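Local coordinates for antifreeze protein (Marinomonas primoryensis, PDB 3P4G), which binds ice, probably through ordered waters held on its surface, and so acts as a hyperactive, calcium-dependent antifreeze protein of an Antarctic bacterium, at residues A114-G128 with D133-G147. Sequence-based numbering, arbitrary orientation. Where two conformers were deposited one is given.
With CA (calcium ion), chain I; CA (calcium ion), chain H; CA (calcium ion), chain J; MG (magnesium ion), chain R.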
loop_
_atom_site.group_PDB
_atom_site.type_symbol
_atom_site.label_atom_id
_atom_site.label_comp_id
_atom_site.label_asym_id
_atom_site.label_seq_id
_atom_site.Cartn_x
_atom_site.Cartn_y
_atom_site.Cartn_z
ATOM N N ALA A 114 17.623 1.104 -0.958
ATOM C CA ALA A 114 16.604 1.789 -1.725
ATOM C C ALA A 114 16.357 1.158 -3.100
ATOM O O ALA A 114 17.273 0.576 -3.717
ATOM C CB ALA A 114 16.992 3.228 -1.894
ATOM N N VAL A 115 15.120 1.238 -3.578
ATOM C CA VAL A 115 14.803 0.762 -4.943
ATOM C C VAL A 115 14.011 1.877 -5.603
ATOM O O VAL A 115 13.013 2.340 -5.022
ATOM C CB VAL A 115 13.916 -0.486 -4.925
ATOM C CG1 VAL A 115 13.469 -0.838 -6.353
ATOM C CG2 VAL A 115 14.675 -1.661 -4.276
ATOM N N ASP A 116 14.437 2.297 -6.810
ATOM C CA ASP A 116 13.759 3.359 -7.525
ATOM C C ASP A 116 13.419 2.827 -8.893
ATOM O O ASP A 116 14.323 2.503 -9.669
ATOM C CB ASP A 116 14.716 4.580 -7.619
ATOM C CG ASP A 116 14.100 5.775 -8.374
ATOM O OD1 ASP A 116 12.899 5.751 -8.755
ATOM O OD2 ASP A 116 14.858 6.763 -8.597
ATOM N N ALA A 117 12.122 2.607 -9.154
ATOM C CA ALA A 117 11.727 2.055 -10.446
ATOM C C ALA A 117 11.699 3.134 -11.516
ATOM O O ALA A 117 11.704 2.813 -12.720
ATOM C CB ALA A 117 10.380 1.304 -10.354
ATOM N N GLY A 118 11.696 4.393 -11.078
ATOM C CA GLY A 118 11.773 5.587 -11.937
ATOM C C GLY A 118 10.506 5.875 -12.723
ATOM O O GLY A 118 9.424 5.321 -12.456
ATOM N N THR A 119 10.647 6.769 -13.684
ATOM C CA THR A 119 9.568 7.064 -14.631
ATOM C C THR A 119 9.271 5.753 -15.418
ATOM O O THR A 119 9.985 4.734 -15.317
ATOM C CB THR A 119 9.946 8.173 -15.615
ATOM O OG1 THR A 119 10.936 7.668 -16.515
ATOM C CG2 THR A 119 10.508 9.459 -14.847
ATOM N N GLY A 120 8.135 5.749 -16.102
ATOM C CA GLY A 120 7.697 4.545 -16.815
ATOM C C GLY A 120 6.751 3.706 -15.972
ATOM O O GLY A 120 6.663 3.866 -14.723
ATOM N N ASN A 121 6.105 2.768 -16.650
ATOM C CA ASN A 121 5.097 1.875 -16.051
ATOM C C ASN A 121 5.856 0.610 -15.632
ATOM O O ASN A 121 6.117 -0.277 -16.449
ATOM C CB ASN A 121 4.000 1.545 -17.058
ATOM C CG ASN A 121 3.328 2.805 -17.572
ATOM O OD1 ASN A 121 2.591 3.470 -16.847
ATOM N ND2 ASN A 121 3.607 3.148 -18.815
ATOM N N ASP A 122 6.263 0.617 -14.377
ATOM C CA ASP A 122 7.207 -0.419 -13.899
ATOM C C ASP A 122 6.493 -1.537 -13.150
ATOM O O ASP A 122 5.494 -1.292 -12.486
ATOM C CB ASP A 122 8.227 0.182 -12.969
ATOM C CG ASP A 122 8.986 1.367 -13.632
ATOM O OD1 ASP A 122 9.749 1.151 -14.611
ATOM O OD2 ASP A 122 8.809 2.513 -13.212
ATOM N N GLU A 123 7.123 -2.707 -13.141
ATOM C CA GLU A 123 6.569 -3.891 -12.462
ATOM C C GLU A 123 7.647 -4.355 -11.488
ATOM O O GLU A 123 8.774 -4.676 -11.937
ATOM C CB GLU A 123 6.254 -4.968 -13.511
ATOM C CG GLU A 123 5.547 -6.175 -12.952
ATOM C CD GLU A 123 4.798 -7.048 -14.004
ATOM O OE1 GLU A 123 4.403 -6.643 -15.169
ATOM O OE2 GLU A 123 4.582 -8.217 -13.613
ATOM N N VAL A 124 7.366 -4.287 -10.178
ATOM C CA VAL A 124 8.385 -4.640 -9.147
ATOM C C VAL A 124 7.824 -5.773 -8.297
ATOM O O VAL A 124 6.711 -5.632 -7.743
ATOM C CB VAL A 124 8.748 -3.421 -8.251
ATOM C CG1 VAL A 124 9.847 -3.768 -7.187
ATOM C CG2 VAL A 124 9.245 -2.272 -9.092
ATOM N N TYR A 125 8.573 -6.879 -8.183
ATOM C CA TYR A 125 8.209 -7.978 -7.317
ATOM C C TYR A 125 9.411 -8.178 -6.378
ATOM O O TYR A 125 10.588 -8.268 -6.853
ATOM C CB TYR A 125 8.027 -9.253 -8.142
ATOM C CG TYR A 125 7.764 -10.513 -7.355
ATOM C CD1 TYR A 125 6.476 -11.049 -7.276
ATOM C CD2 TYR A 125 8.810 -11.201 -6.689
ATOM C CE1 TYR A 125 6.223 -12.189 -6.544
ATOM C CE2 TYR A 125 8.559 -12.343 -5.971
ATOM C CZ TYR A 125 7.249 -12.827 -5.889
ATOM O OH TYR A 125 6.981 -13.992 -5.213
ATOM N N ILE A 126 9.109 -8.195 -5.077
ATOM C CA ILE A 126 10.080 -8.467 -4.017
ATOM C C ILE A 126 9.451 -9.622 -3.215
ATOM O O ILE A 126 8.357 -9.473 -2.617
ATOM C CB ILE A 126 10.328 -7.259 -3.159
ATOM C CG1 ILE A 126 11.202 -6.264 -3.946
ATOM C CG2 ILE A 126 11.041 -7.628 -1.806
ATOM C CD1 ILE A 126 11.095 -4.766 -3.380
ATOM N N GLY A 127 10.144 -10.754 -3.183
ATOM C CA GLY A 127 9.571 -11.982 -2.569
ATOM C C GLY A 127 9.623 -11.931 -1.015
ATOM O O GLY A 127 8.736 -12.422 -0.280
ATOM N N GLY A 128 10.637 -11.240 -0.532
ATOM C CA GLY A 128 10.876 -11.135 0.920
ATOM C C GLY A 128 10.313 -9.857 1.530
ATOM O O GLY A 128 9.280 -9.329 1.096
ATOM N N ASP A 133 13.818 2.028 1.384
ATOM C CA ASP A 133 12.739 2.846 0.858
ATOM C C ASP A 133 12.550 2.579 -0.601
ATOM O O ASP A 133 13.494 2.661 -1.367
ATOM C CB ASP A 133 13.050 4.350 0.995
ATOM C CG ASP A 133 13.072 4.815 2.436
ATOM O OD1 ASP A 133 12.570 4.121 3.366
ATOM O OD2 ASP A 133 13.592 5.913 2.656
ATOM N N LEU A 134 11.324 2.260 -0.973
ATOM C CA LEU A 134 10.996 2.065 -2.377
ATOM C C LEU A 134 10.236 3.234 -2.969
ATOM O O LEU A 134 9.265 3.784 -2.345
ATOM C CB LEU A 134 10.144 0.785 -2.513
ATOM C CG LEU A 134 9.903 0.332 -3.977
ATOM C CD1 LEU A 134 9.752 -1.170 -3.975
ATOM C CD2 LEU A 134 8.651 0.848 -4.530
ATOM N N ASP A 135 10.636 3.633 -4.191
ATOM C CA ASP A 135 9.871 4.642 -4.918
ATOM C C ASP A 135 9.534 4.105 -6.296
ATOM O O ASP A 135 10.442 3.811 -7.077
ATOM C CB ASP A 135 10.662 5.957 -5.052
ATOM C CG ASP A 135 9.764 7.122 -5.431
ATOM O OD1 ASP A 135 9.756 8.205 -4.753
ATOM O OD2 ASP A 135 8.960 6.944 -6.320
ATOM N N ALA A 136 8.240 3.919 -6.590
ATOM C CA ALA A 136 7.866 3.363 -7.909
ATOM C C ALA A 136 7.872 4.459 -8.963
ATOM O O ALA A 136 7.812 4.190 -10.183
ATOM C CB ALA A 136 6.485 2.687 -7.841
ATOM N N GLY A 137 7.938 5.725 -8.514
ATOM C CA GLY A 137 8.051 6.860 -9.422
ATOM C C GLY A 137 6.792 7.185 -10.228
ATOM O O GLY A 137 5.663 6.668 -9.948
ATOM N N THR A 138 6.973 8.014 -11.243
ATOM C CA THR A 138 5.861 8.416 -12.123
ATOM C C THR A 138 5.303 7.205 -12.886
ATOM O O THR A 138 5.894 6.102 -12.826
ATOM C CB THR A 138 6.260 9.536 -13.100
ATOM O OG1 THR A 138 7.206 9.036 -14.063
ATOM C CG2 THR A 138 6.897 10.746 -12.340
ATOM N N ASP A 139 4.176 7.438 -13.571
ATOM C CA ASP A 139 3.461 6.410 -14.363
ATOM C C ASP A 139 2.859 5.280 -13.488
ATOM O O ASP A 139 2.894 5.319 -12.239
ATOM C CB ASP A 139 4.357 5.835 -15.490
ATOM C CG ASP A 139 4.086 6.454 -16.857
ATOM O OD1 ASP A 139 3.245 7.405 -16.955
ATOM O OD2 ASP A 139 4.735 5.986 -17.858
ATOM N N ASN A 140 2.341 4.259 -14.148
ATOM C CA ASN A 140 1.382 3.349 -13.500
ATOM C C ASN A 140 2.064 2.043 -13.161
ATOM O O ASN A 140 2.319 1.219 -14.034
ATOM C CB ASN A 140 0.233 3.166 -14.461
ATOM C CG ASN A 140 -0.268 4.537 -15.004
ATOM O OD1 ASN A 140 -1.077 5.188 -14.366
ATOM N ND2 ASN A 140 0.301 4.991 -16.111
ATOM N N ASP A 141 2.437 1.939 -11.894
ATOM C CA ASP A 141 3.328 0.872 -11.434
ATOM C C ASP A 141 2.613 -0.240 -10.686
ATOM O O ASP A 141 1.632 -0.007 -9.948
ATOM C CB ASP A 141 4.393 1.463 -10.540
ATOM C CG ASP A 141 5.123 2.640 -11.223
ATOM O OD1 ASP A 141 5.895 2.429 -12.205
ATOM O OD2 ASP A 141 5.014 3.769 -10.711
ATOM N N ASN A 142 3.146 -1.438 -10.864
ATOM C CA ASN A 142 2.709 -2.609 -10.109
ATOM C C ASN A 142 3.804 -2.967 -9.123
ATOM O O ASN A 142 4.973 -3.120 -9.542
ATOM C CB ASN A 142 2.474 -3.772 -11.021
ATOM C CG ASN A 142 1.545 -4.804 -10.384
ATOM O OD1 ASN A 142 0.326 -4.633 -10.392
ATOM N ND2 ASN A 142 2.140 -5.843 -9.740
ATOM N N ILE A 143 3.452 -2.979 -7.816
ATOM C CA ILE A 143 4.411 -3.352 -6.739
ATOM C C ILE A 143 3.848 -4.564 -5.951
ATOM O O ILE A 143 2.693 -4.533 -5.462
ATOM C CB ILE A 143 4.714 -2.191 -5.768
ATOM C CG1 ILE A 143 5.214 -0.935 -6.538
ATOM C CG2 ILE A 143 5.738 -2.595 -4.722
ATOM C CD1 ILE A 143 4.119 0.080 -6.724
ATOM N N GLN A 144 4.646 -5.624 -5.839
ATOM C CA GLN A 144 4.239 -6.741 -5.047
ATOM C C GLN A 144 5.376 -7.041 -4.061
ATOM O O GLN A 144 6.552 -7.172 -4.462
ATOM C CB GLN A 144 4.041 -7.952 -5.931
ATOM C CG GLN A 144 3.599 -9.155 -5.130
ATOM C CD GLN A 144 2.908 -10.252 -5.917
ATOM O OE1 GLN A 144 2.116 -9.995 -6.844
ATOM N NE2 GLN A 144 3.208 -11.508 -5.550
ATOM N N ILE A 145 5.004 -7.108 -2.792
ATOM C CA ILE A 145 5.958 -7.372 -1.678
ATOM C C ILE A 145 5.420 -8.593 -0.969
ATOM O O ILE A 145 4.316 -8.535 -0.398
ATOM C CB ILE A 145 6.020 -6.159 -0.663
ATOM C CG1 ILE A 145 6.223 -4.815 -1.337
ATOM C CG2 ILE A 145 7.088 -6.434 0.512
ATOM C CD1 ILE A 145 7.545 -4.635 -2.162
ATOM N N GLY A 146 6.184 -9.688 -0.964
ATOM C CA GLY A 146 5.711 -10.950 -0.406
ATOM C C GLY A 146 5.624 -10.886 1.109
ATOM O O GLY A 146 4.703 -11.450 1.689
ATOM N N GLY A 147 6.558 -10.141 1.711
ATOM C CA GLY A 147 6.607 -10.003 3.186
ATOM C C GLY A 147 6.023 -8.688 3.683
ATOM O O GLY A 147 4.902 -8.292 3.333
HETATM CA CA CA I . 7.322 4.190 -12.496
HETATM CA CA CA H . 11.231 2.903 -15.029
HETATM CA CA CA J . 3.611 5.466 -10.001
HETATM MG MG MG R . 5.325 6.994 -19.523
HETATM O O HOH W 1 4.548 -6.671 -9.520
HETATM O O HOH W 2 3.241 7.422 -19.553
HETATM O O HOH W 3 4.960 5.318 -20.609
#
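Asn-121 and Asn-140 lie side by side in successive turns of a right-handed, calcium-binding beta-helix, their amide planes 13° apart. In Asn-121, CB rests 3.5 Å from Asn-140 O, and CG passes Asp-139 OD2 in the conformer given. With CG anti to the carbonyl carbon (chi1 -58°), OD1 is brought to Asn-140, where backbone N and ND2 both donate to it, each at 2.8 Å. ND2 of Asn-121 passes the same Asp-139 OD2, a magnesium ligand, without a hydrogen bond and is satisfied outside the two segments. Replacing Asn-121 by an alanine removes the carboxamide, and Asn-140 N and ND2 would probably lose the acceptor they share.

Beside this asparagine pair, one calcium ion is clamped between the turns by Gly-118 O, Gly-120 O and Asp-122 OD2 from one and Ala-136 O, Thr-138 O and Asp-141 OD1 from the next. Asp-141 OD1 also accepts from Asp-122 N (2.9 Å) through its anti lone pair, while OD2 binds the following calcium; Asp-122 OD1 likewise serves the preceding one. Inside the beta-helix, Leu-134 CD1 meets Ile-126 CD1 tip to tip at 3.9 Å, and Ile-126 CD1 touches Ile-145 CD1.

Parallel pairing joins strand 115-116 to 134-135 and 123-126 to 142-145, the latter axes 4.8 Å apart; strands 96-97 and 104-107 continue the stack before them, 153-154 and 161-164 after.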